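Local structure of ABC-type phosphate transport system, periplasmic component (Lactobacillus brevis, 4ECF) at residues E4-V9 with A52-N57; Q72-R77 with K213-G218; P85-K90 with Q183-N188. The protein probably serves as the phosphate-binding component of the PstSACB ABC transporter, which imports phosphate across the cytoplasmic membrane. One frame throughout, in Å; residues are numbered along the deposited sequence.

Interaction 1: E4-V9 with A52-N57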
loop_
_atom_site.group_PDB
_atom_site.type_symbol
_atom_site.label_atom_id
_atom_site.label_comp_id
_atom_site.label_asym_id
_atom_site.label_seq_id
_atom_site.Cartn_x
_atom_site.Cartn_y
_atom_site.Cartn_z
ATOM N N GLU A 4 -11.366 5.808 -26.650
ATOM C CA GLU A 4 -10.004 5.985 -26.174
ATOM C C GLU A 4 -9.856 5.090 -24.988
ATOM O O GLU A 4 -10.643 5.158 -24.053
ATOM C CB GLU A 4 -9.747 7.407 -25.667
ATOM C CG GLU A 4 -9.527 8.507 -26.669
ATOM C CD GLU A 4 -9.334 9.833 -25.938
ATOM O OE1 GLU A 4 -10.235 10.230 -25.185
ATOM O OE2 GLU A 4 -8.284 10.474 -26.097
ATOM N N SER A 5 -8.792 4.287 -24.999
ATOM C CA SER A 5 -8.496 3.347 -23.944
ATOM C C SER A 5 -7.093 3.578 -23.400
ATOM O O SER A 5 -6.165 3.921 -24.129
ATOM C CB SER A 5 -8.568 1.908 -24.441
ATOM O OG SER A 5 -9.852 1.621 -24.958
ATOM N N ILE A 6 -6.945 3.372 -22.105
ATOM C CA ILE A 6 -5.621 3.332 -21.443
ATOM C C ILE A 6 -5.615 2.174 -20.424
ATOM O O ILE A 6 -6.665 1.698 -20.002
ATOM C CB ILE A 6 -5.234 4.647 -20.723
ATOM C CG1 ILE A 6 -6.179 4.897 -19.505
ATOM C CG2 ILE A 6 -5.133 5.827 -21.713
ATOM C CD1 ILE A 6 -5.780 6.107 -18.620
ATOM N N THR A 7 -4.408 1.770 -20.010
ATOM C CA THR A 7 -4.188 0.713 -19.043
ATOM C C THR A 7 -3.185 1.147 -17.965
ATOM O O THR A 7 -2.105 1.694 -18.262
ATOM C CB THR A 7 -3.734 -0.555 -19.729
ATOM O OG1 THR A 7 -4.731 -0.993 -20.683
ATOM C CG2 THR A 7 -3.479 -1.695 -18.752
ATOM N N ALA A 8 -3.598 0.961 -16.706
ATOM C CA ALA A 8 -2.790 1.221 -15.508
ATOM C C ALA A 8 -2.608 -0.095 -14.772
ATOM O O ALA A 8 -3.585 -0.833 -14.576
ATOM C CB ALA A 8 -3.510 2.211 -14.614
ATOM N N VAL A 9 -1.377 -0.431 -14.412
ATOM C CA VAL A 9 -1.121 -1.680 -13.704
ATOM C C VAL A 9 -0.150 -1.451 -12.525
ATOM O O VAL A 9 0.589 -0.470 -12.513
ATOM C CB VAL A 9 -0.529 -2.778 -14.589
ATOM C CG1 VAL A 9 -1.300 -2.915 -15.912
ATOM C CG2 VAL A 9 0.948 -2.575 -14.818
ATOM N N ALA A 52 5.147 -0.532 -21.650
ATOM C CA ALA A 52 4.186 -1.576 -21.958
ATOM C C ALA A 52 2.757 -1.260 -21.495
ATOM O O ALA A 52 1.804 -1.958 -21.884
ATOM C CB ALA A 52 4.659 -2.902 -21.378
ATOM N N VAL A 53 2.633 -0.177 -20.703
ATOM C CA VAL A 53 1.348 0.308 -20.179
ATOM C C VAL A 53 1.387 1.831 -20.199
ATOM O O VAL A 53 2.430 2.412 -20.446
ATOM C CB VAL A 53 1.127 -0.144 -18.706
ATOM C CG1 VAL A 53 1.025 -1.687 -18.555
ATOM C CG2 VAL A 53 2.220 0.383 -17.772
ATOM N N GLN A 54 0.249 2.461 -19.922
ATOM C CA GLN A 54 0.206 3.924 -19.893
ATOM C C GLN A 54 0.569 4.497 -18.509
ATOM O O GLN A 54 1.032 5.615 -18.404
ATOM C CB GLN A 54 -1.161 4.406 -20.331
ATOM C CG GLN A 54 -1.383 4.310 -21.855
ATOM C CD GLN A 54 -1.442 2.869 -22.326
ATOM O OE1 GLN A 54 -2.231 2.077 -21.823
ATOM N NE2 GLN A 54 -0.549 2.501 -23.263
ATOM N N ILE A 55 0.165 3.801 -17.451
ATOM C CA ILE A 55 0.378 4.228 -16.039
ATOM C C ILE A 55 0.906 3.057 -15.235
ATOM O O ILE A 55 0.357 1.974 -15.291
ATOM C CB ILE A 55 -0.926 4.737 -15.392
ATOM C CG1 ILE A 55 -1.441 5.946 -16.149
ATOM C CG2 ILE A 55 -0.690 5.060 -13.906
ATOM C CD1 ILE A 55 -2.751 6.516 -15.634
ATOM N N GLY A 56 1.993 3.307 -14.484
ATOM C CA GLY A 56 2.513 2.377 -13.496
ATOM C C GLY A 56 2.091 2.831 -12.124
ATOM O O GLY A 56 2.416 3.947 -11.682
ATOM N N ASN A 57 1.309 2.015 -11.451
ATOM C CA ASN A 57 0.798 2.310 -10.113
ATOM C C ASN A 57 1.817 1.834 -9.096
ATOM O O ASN A 57 2.151 0.637 -9.093
ATOM C CB ASN A 57 -0.516 1.547 -9.914
ATOM C CG ASN A 57 -1.645 1.976 -10.854
ATOM O OD1 ASN A 57 -1.615 3.052 -11.490
ATOM N ND2 ASN A 57 -2.649 1.128 -10.952
#
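Gln54 reaches across to the edge of strand 4-10 with its side-chain amide. OE1 accepts the backbone N-H of Thr7 at 2.8 Å. The donor lies in the carbonyl plane, but the angle at the hydrogen is bent to 142°. A turn at chi2 (68°) folds the chain of Gln54 back over Ile6, and Ile6 CB lies 4.0 Å from Gln54 CG. The same residue is held at its backbone. Thr7 O takes both Gln54 N at 3.0 Å and Ile55 N at 3.2 Å, two donors on one acceptor where segment 52-57 enters its strand. An alanine in place of Gln54 would probably leave Thr7 N without this acceptor and uncover the flank of Ile6.

Beyond this point the bonding is regular. Val9 N bonds to Ile55 O, and Asn57 N bonds to Val9 O at 2.8 Å, nearly straight at 175°. The side chains sort to the two faces of the sheet. On one face Ala8 CB rests against Ile55 CB at 3.7 Å. Asn57 OD1 also lies against this methyl; it is buried and has no polar partner. Helix 218-228 covers this face at Ile6 and Ile55. On the other face both methyls of Val9 meet one branch of Val53, and the CG1 atoms of Val9 and Val53 are 3.7 Å apart. Val53 in turn packs on Ile48 of helix 41-50.

Strand 4-10 also pairs in parallel with strand 32-39 on its other edge. Parallel strands with helices packed on both faces are characteristic of the alpha/beta lobes of periplasmic binding proteins, and this pairing lies within one such lobe.

Interaction 2: Q72-R77 with K213-G218. With EDO (1,2-ethanediol), chain J.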
loop_
_atom_site.group_PDB
_atom_site.type_symbol
_atom_site.label_atom_id
_atom_site.label_comp_id
_atom_site.label_asym_id
_atom_site.label_seq_id
_atom_site.Cartn_x
_atom_site.Cartn_y
_atom_site.Cartn_z
ATOM N N GLN A 72 13.555 8.726 -16.683
ATOM C CA GLN A 72 12.711 8.641 -17.856
ATOM C C GLN A 72 11.203 8.562 -17.484
ATOM O O GLN A 72 10.333 8.602 -18.359
ATOM C CB GLN A 72 13.156 7.509 -18.798
ATOM C CG GLN A 72 12.936 6.083 -18.310
ATOM C CD GLN A 72 13.110 5.025 -19.414
ATOM O OE1 GLN A 72 12.205 4.214 -19.676
ATOM N NE2 GLN A 72 14.272 5.035 -20.065
ATOM N N LEU A 73 10.913 8.480 -16.188
ATOM C CA LEU A 73 9.549 8.435 -15.721
ATOM C C LEU A 73 9.173 9.777 -15.157
ATOM O O LEU A 73 10.035 10.556 -14.741
ATOM C CB LEU A 73 9.373 7.348 -14.666
ATOM C CG LEU A 73 9.784 5.933 -15.082
ATOM C CD1 LEU A 73 9.607 4.917 -13.939
ATOM C CD2 LEU A 73 9.012 5.523 -16.317
ATOM N N VAL A 74 7.867 10.045 -15.159
ATOM C CA VAL A 74 7.303 11.251 -14.558
ATOM C C VAL A 74 6.346 10.851 -13.426
ATOM O O VAL A 74 5.370 10.141 -13.640
ATOM C CB VAL A 74 6.569 12.142 -15.561
ATOM C CG1 VAL A 74 5.994 13.379 -14.886
ATOM C CG2 VAL A 74 7.536 12.556 -16.687
ATOM N N ASP A 75 6.661 11.326 -12.231
ATOM C CA ASP A 75 5.903 11.076 -11.019
ATOM C C ASP A 75 4.621 11.899 -10.957
ATOM O O ASP A 75 4.580 13.054 -11.417
ATOM C CB ASP A 75 6.812 11.381 -9.799
ATOM C CG ASP A 75 6.260 10.830 -8.496
ATOM O OD1 ASP A 75 5.352 9.980 -8.562
ATOM O OD2 ASP A 75 6.747 11.246 -7.418
ATOM N N HIS A 76 3.586 11.310 -10.385
ATOM C CA HIS A 76 2.355 12.036 -10.031
ATOM C C HIS A 76 1.851 11.442 -8.759
ATOM O O HIS A 76 1.467 10.273 -8.725
ATOM C CB HIS A 76 1.265 11.919 -11.093
ATOM C CG HIS A 76 1.721 12.244 -12.502
ATOM N ND1 HIS A 76 2.347 11.340 -13.303
ATOM C CD2 HIS A 76 1.630 13.419 -13.213
ATOM C CE1 HIS A 76 2.626 11.919 -14.489
ATOM N NE2 HIS A 76 2.183 13.200 -14.440
ATOM N N ARG A 77 1.979 12.164 -7.668
ATOM C CA ARG A 77 1.473 11.663 -6.384
ATOM C C ARG A 77 0.002 11.996 -6.219
ATOM O O ARG A 77 -0.420 13.113 -6.568
ATOM C CB ARG A 77 2.325 12.153 -5.214
ATOM C CG ARG A 77 3.597 11.352 -5.031
ATOM C CD ARG A 77 4.402 11.806 -3.831
ATOM N NE ARG A 77 5.174 13.027 -4.095
ATOM C CZ ARG A 77 5.922 13.612 -3.175
ATOM N NH1 ARG A 77 5.942 13.134 -1.936
ATOM N NH2 ARG A 77 6.634 14.678 -3.481
ATOM N N LYS A 213 5.566 7.279 -18.545
ATOM C CA LYS A 213 6.811 7.331 -19.337
ATOM C C LYS A 213 6.756 8.565 -20.182
ATOM O O LYS A 213 5.995 8.642 -21.159
ATOM C CB LYS A 213 6.963 6.090 -20.208
ATOM C CG LYS A 213 8.385 5.956 -20.810
ATOM C CD LYS A 213 8.605 4.584 -21.417
ATOM C CE LYS A 213 9.965 4.562 -22.112
ATOM N NZ LYS A 213 10.534 3.199 -22.228
ATOM N N GLY A 214 7.514 9.561 -19.756
ATOM C CA GLY A 214 7.425 10.913 -20.308
ATOM C C GLY A 214 6.229 11.626 -19.766
ATOM O O GLY A 214 5.450 11.068 -18.976
ATOM N N HIS A 215 6.071 12.897 -20.165
ATOM C CA HIS A 215 4.910 13.638 -19.766
ATOM C C HIS A 215 3.726 13.095 -20.535
ATOM O O HIS A 215 3.789 12.876 -21.753
ATOM C CB HIS A 215 5.103 15.158 -19.961
ATOM C CG HIS A 215 6.348 15.704 -19.255
ATOM N ND1 HIS A 215 6.352 16.086 -17.955
ATOM C CD2 HIS A 215 7.669 15.795 -19.689
ATOM C CE1 HIS A 215 7.593 16.467 -17.593
ATOM N NE2 HIS A 215 8.413 16.277 -18.635
ATOM N N PRO A 216 2.627 12.841 -19.843
ATOM C CA PRO A 216 1.499 12.182 -20.523
ATOM C C PRO A 216 0.626 13.110 -21.373
ATOM O O PRO A 216 0.642 14.326 -21.187
ATOM C CB PRO A 216 0.655 11.667 -19.347
ATOM C CG PRO A 216 0.915 12.653 -18.294
ATOM C CD PRO A 216 2.383 12.984 -18.393
ATOM N N THR A 217 -0.051 12.499 -22.335
ATOM C CA THR A 217 -1.034 13.175 -23.211
ATOM C C THR A 217 -2.368 12.424 -23.201
ATOM O O THR A 217 -2.499 11.334 -22.615
ATOM C CB THR A 217 -0.515 13.232 -24.674
ATOM O OG1 THR A 217 -0.291 11.906 -25.139
ATOM C CG2 THR A 217 0.808 14.027 -24.749
ATOM N N GLY A 218 -3.376 13.026 -23.832
ATOM C CA GLY A 218 -4.635 12.381 -24.079
ATOM C C GLY A 218 -5.295 11.912 -22.782
ATOM O O GLY A 218 -5.262 12.576 -21.752
HETATM C C1 EDO J . -0.249 9.069 -23.230
HETATM O O1 EDO J . 0.735 9.674 -22.416
HETATM C C2 EDO J . -0.081 7.554 -23.302
HETATM O O2 EDO J . 1.004 7.123 -22.462
#
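An antiparallel pairing of strand ends in the mixed sheet of this periplasmic-binding-protein fold brings Leu73 beside Lys213. They form a non-hydrogen-bonded pair, with CA atoms 4.7 Å apart. Strand 73-87 starts here, and strand 205-213 ends and runs into the loop before helix 218-228. One backbone bond spans the segments next to the pair, from Gly214 N to Gln72 O at 3.3 Å. Gly214 has a positive phi of 77°, which favours glycine, and the chain turns away from the strand there.

The long side chains of Gln72 and Lys213 converge at the surface. Lys213 keeps CG anti to its backbone N (chi1 -167°) and stays extended, which carries its ammonium group to the amide of Gln72. The bond from Lys213 NZ to Gln72 OE1 is weak, at 3.2 Å. The stronger partner of Lys213 NZ is the backbone O of Gln49, at the end of helix 41-50.

Further on, Val74 fills the bend of the loop. Its CG2 touches Gly214 O at 3.4 Å and also lies over one face of the His215 ring. This is a CH-pi contact, 4.0 Å from the ring centroid and 13° off its normal.

His76 meets the loop differently. Its ND1 is hydrogen-bonded to Leu210 O of strand 205-213, which fixes the turn of the ring. The neighbouring CE1-NE2 edge then faces Pro216. Past the proline, Thr217 N bonds to O1 of a bound 1,2-ethanediol, probably from the crystallisation liquor. The ring edge of His76 touches the proline near its own plane, with NE2 4.0 Å from Pro216 CD.

Interaction 3: P85-K90 with Q183-N188. With EDO (1,2-ethanediol), chain K; EDO (1,2-ethanediol), chain F.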
loop_
_atom_site.group_PDB
_atom_site.type_symbol
_atom_site.label_atom_id
_atom_site.label_comp_id
_atom_site.label_asym_id
_atom_site.label_seq_id
_atom_site.Cartn_x
_atom_site.Cartn_y
_atom_site.Cartn_z
ATOM N N PRO A 85 -0.297 -4.020 10.233
ATOM C CA PRO A 85 -0.332 -5.474 10.477
ATOM C C PRO A 85 -1.767 -5.922 10.679
ATOM O O PRO A 85 -2.626 -5.164 11.175
ATOM C CB PRO A 85 0.449 -5.655 11.775
ATOM C CG PRO A 85 0.987 -4.338 12.164
ATOM C CD PRO A 85 0.278 -3.287 11.375
ATOM N N ILE A 86 -2.050 -7.146 10.213
ATOM C CA ILE A 86 -3.316 -7.788 10.433
ATOM C C ILE A 86 -3.088 -9.192 10.928
ATOM O O ILE A 86 -2.119 -9.833 10.570
ATOM C CB ILE A 86 -4.198 -7.845 9.145
ATOM C CG1 ILE A 86 -3.455 -8.450 7.940
ATOM C CG2 ILE A 86 -4.721 -6.431 8.771
ATOM C CD1 ILE A 86 -4.390 -8.942 6.837
ATOM N N VAL A 87 -3.975 -9.648 11.801
ATOM C CA VAL A 87 -3.889 -10.984 12.346
ATOM C C VAL A 87 -5.209 -11.717 12.241
ATOM O O VAL A 87 -6.265 -11.126 12.119
ATOM C CB VAL A 87 -3.427 -10.983 13.816
ATOM C CG1 VAL A 87 -2.039 -10.360 13.964
ATOM C CG2 VAL A 87 -4.445 -10.291 14.713
ATOM N N ASN A 88 -5.117 -13.042 12.296
ATOM C CA ASN A 88 -6.293 -13.875 12.403
ATOM C C ASN A 88 -6.999 -13.503 13.705
ATOM O O ASN A 88 -6.354 -13.213 14.708
ATOM C CB ASN A 88 -5.865 -15.339 12.385
ATOM C CG ASN A 88 -7.038 -16.293 12.538
ATOM O OD1 ASN A 88 -7.417 -16.641 13.654
ATOM N ND2 ASN A 88 -7.601 -16.728 11.427
ATOM N N LYS A 89 -8.318 -13.440 13.678
ATOM C CA LYS A 89 -9.070 -12.899 14.821
ATOM C C LYS A 89 -8.970 -13.706 16.122
ATOM O O LYS A 89 -9.337 -13.211 17.189
ATOM C CB LYS A 89 -10.542 -12.717 14.410
ATOM C CG LYS A 89 -10.743 -11.610 13.402
ATOM C CD LYS A 89 -12.213 -11.294 13.129
ATOM C CE LYS A 89 -12.989 -12.517 12.650
ATOM N NZ LYS A 89 -14.429 -12.194 12.399
ATOM N N LYS A 90 -8.458 -14.936 16.053
ATOM C CA LYS A 90 -8.318 -15.772 17.228
ATOM C C LYS A 90 -6.907 -15.792 17.849
ATOM O O LYS A 90 -6.667 -16.577 18.777
ATOM C CB LYS A 90 -8.827 -17.191 16.921
ATOM C CG LYS A 90 -10.287 -17.218 16.506
ATOM C CD LYS A 90 -10.846 -18.637 16.504
ATOM C CE LYS A 90 -12.061 -18.782 15.591
ATOM N NZ LYS A 90 -13.212 -17.910 15.971
ATOM N N GLN A 183 -8.160 -8.757 11.968
ATOM C CA GLN A 183 -7.954 -7.811 13.051
ATOM C C GLN A 183 -6.702 -6.994 12.783
ATOM O O GLN A 183 -5.616 -7.561 12.710
ATOM C CB GLN A 183 -7.858 -8.560 14.393
ATOM C CG GLN A 183 -7.314 -7.746 15.574
ATOM C CD GLN A 183 -8.361 -6.822 16.153
ATOM O OE1 GLN A 183 -9.331 -7.293 16.730
ATOM N NE2 GLN A 183 -8.164 -5.494 16.019
ATOM N N ALA A 184 -6.840 -5.676 12.614
ATOM C CA ALA A 184 -5.689 -4.758 12.548
ATOM C C ALA A 184 -5.091 -4.615 13.922
ATOM O O ALA A 184 -5.803 -4.458 14.913
ATOM C CB ALA A 184 -6.082 -3.356 12.038
ATOM N N LEU A 185 -3.775 -4.644 13.992
ATOM C CA LEU A 185 -3.090 -4.371 15.235
ATOM C C LEU A 185 -2.716 -2.917 15.424
ATOM O O LEU A 185 -2.217 -2.256 14.489
ATOM C CB LEU A 185 -1.785 -5.191 15.313
ATOM C CG LEU A 185 -1.899 -6.702 15.304
ATOM C CD1 LEU A 185 -0.532 -7.369 15.380
ATOM C CD2 LEU A 185 -2.819 -7.260 16.389
ATOM N N SER A 186 -2.853 -2.458 16.668
ATOM C CA SER A 186 -2.178 -1.270 17.130
ATOM C C SER A 186 -0.704 -1.670 17.331
ATOM O O SER A 186 -0.417 -2.864 17.561
ATOM C CB SER A 186 -2.794 -0.773 18.447
ATOM O OG SER A 186 -4.100 -0.223 18.220
ATOM N N LEU A 187 0.184 -0.683 17.252
ATOM C CA LEU A 187 1.630 -0.861 17.509
ATOM C C LEU A 187 2.040 0.185 18.532
ATOM O O LEU A 187 1.765 1.407 18.329
ATOM C CB LEU A 187 2.459 -0.716 16.236
ATOM C CG LEU A 187 2.181 -1.766 15.207
ATOM C CD1 LEU A 187 2.920 -1.449 13.899
ATOM C CD2 LEU A 187 2.655 -3.100 15.760
ATOM N N ASN A 188 2.676 -0.243 19.611
ATOM C CA ASN A 188 3.042 0.646 20.718
ATOM C C ASN A 188 1.820 1.409 21.261
ATOM O O ASN A 188 1.900 2.579 21.663
ATOM C CB ASN A 188 4.141 1.610 20.208
ATOM C CG ASN A 188 5.278 0.858 19.570
ATOM O OD1 ASN A 188 5.937 0.011 20.224
ATOM N ND2 ASN A 188 5.485 1.077 18.287
HETATM C C1 EDO K . -9.341 -20.186 12.390
HETATM O O1 EDO K . -8.763 -19.374 13.422
HETATM C C2 EDO K . -10.605 -19.538 11.844
HETATM O O2 EDO K . -10.318 -18.195 11.448
HETATM C C1 EDO F . 3.259 3.050 15.826
HETATM O O1 EDO F . 4.479 3.175 16.593
HETATM C C2 EDO F . 3.476 2.518 14.414
HETATM O O2 EDO F . 4.351 3.337 13.642
HETATM O O HOH W 1 -10.084 -10.123 16.911
#
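Leu185 sets its forked end across the branched side chain of Val87 at about a right angle. Leu185 CD1 meets Val87 CG1 at 3.6 Å, and Leu185 CD2 lies against Val87 CG2 at 3.8 Å. The two forks thus interlock, each methyl of one touching a methyl of the other. Leu185 CD1 also reaches Pro85 CB at 4.1 Å. The proline fills the notch between two leucines: Pro85 CG meets Leu187 CD1 at 3.9 Å. Trp112 and Ile170 close over Val87, while Leu187 also touches Trp202 and Ile204.

Under this packing, strands 73-87 and 183-187 pair antiparallel in the mixed sheet of the periplasmic-binding-protein fold. Val87 and Gln183 form a hydrogen-bonded pair, Val87 N to Gln183 O at 2.8 Å and Gln183 N to Val87 O at 3.0 Å. Leu185 N bonds to Pro85 O at 3.1 Å, from above the carbonyl plane, where the strand begins to break. Gln183 rests CB and CG on Val87 CG2. Its amide then turns back, and NE2 bonds to Ala184 O at 2.8 Å. A water links Gln183 OE1 to Lys89 O.

The chemistry divides by position. Apolar branches of Pro85, Val87, Leu185 and Leu187 pack together, and backbone bonds hold the strands in line. The amide of Gln183 lies at the partly exposed margin of the face it shares with Val87, where the carbonyl of Ala184, a water and a weak bond from Lys94 satisfy it.

How the interactions relate
The three contacts join different strand pairs of one mixed sheet. Interactions 1 and 2 are neighbours, with centres 11 Å apart and nearest atoms about 5 Å apart. Interaction 3 lies on the opposite side of the chain's centre, its centre 34 Å from that of interaction 1 and 37 Å from that of interaction 2. Interaction 1 closes first along the chain. Interaction 2 then opens, and interaction 3 opens and closes before interaction 2 is complete. Strand 73-87 is shared by interactions 2 and 3 and runs between the two ends of the molecule. This layout is consistent with a two-lobed binding protein whose lobes are joined by crossing strands.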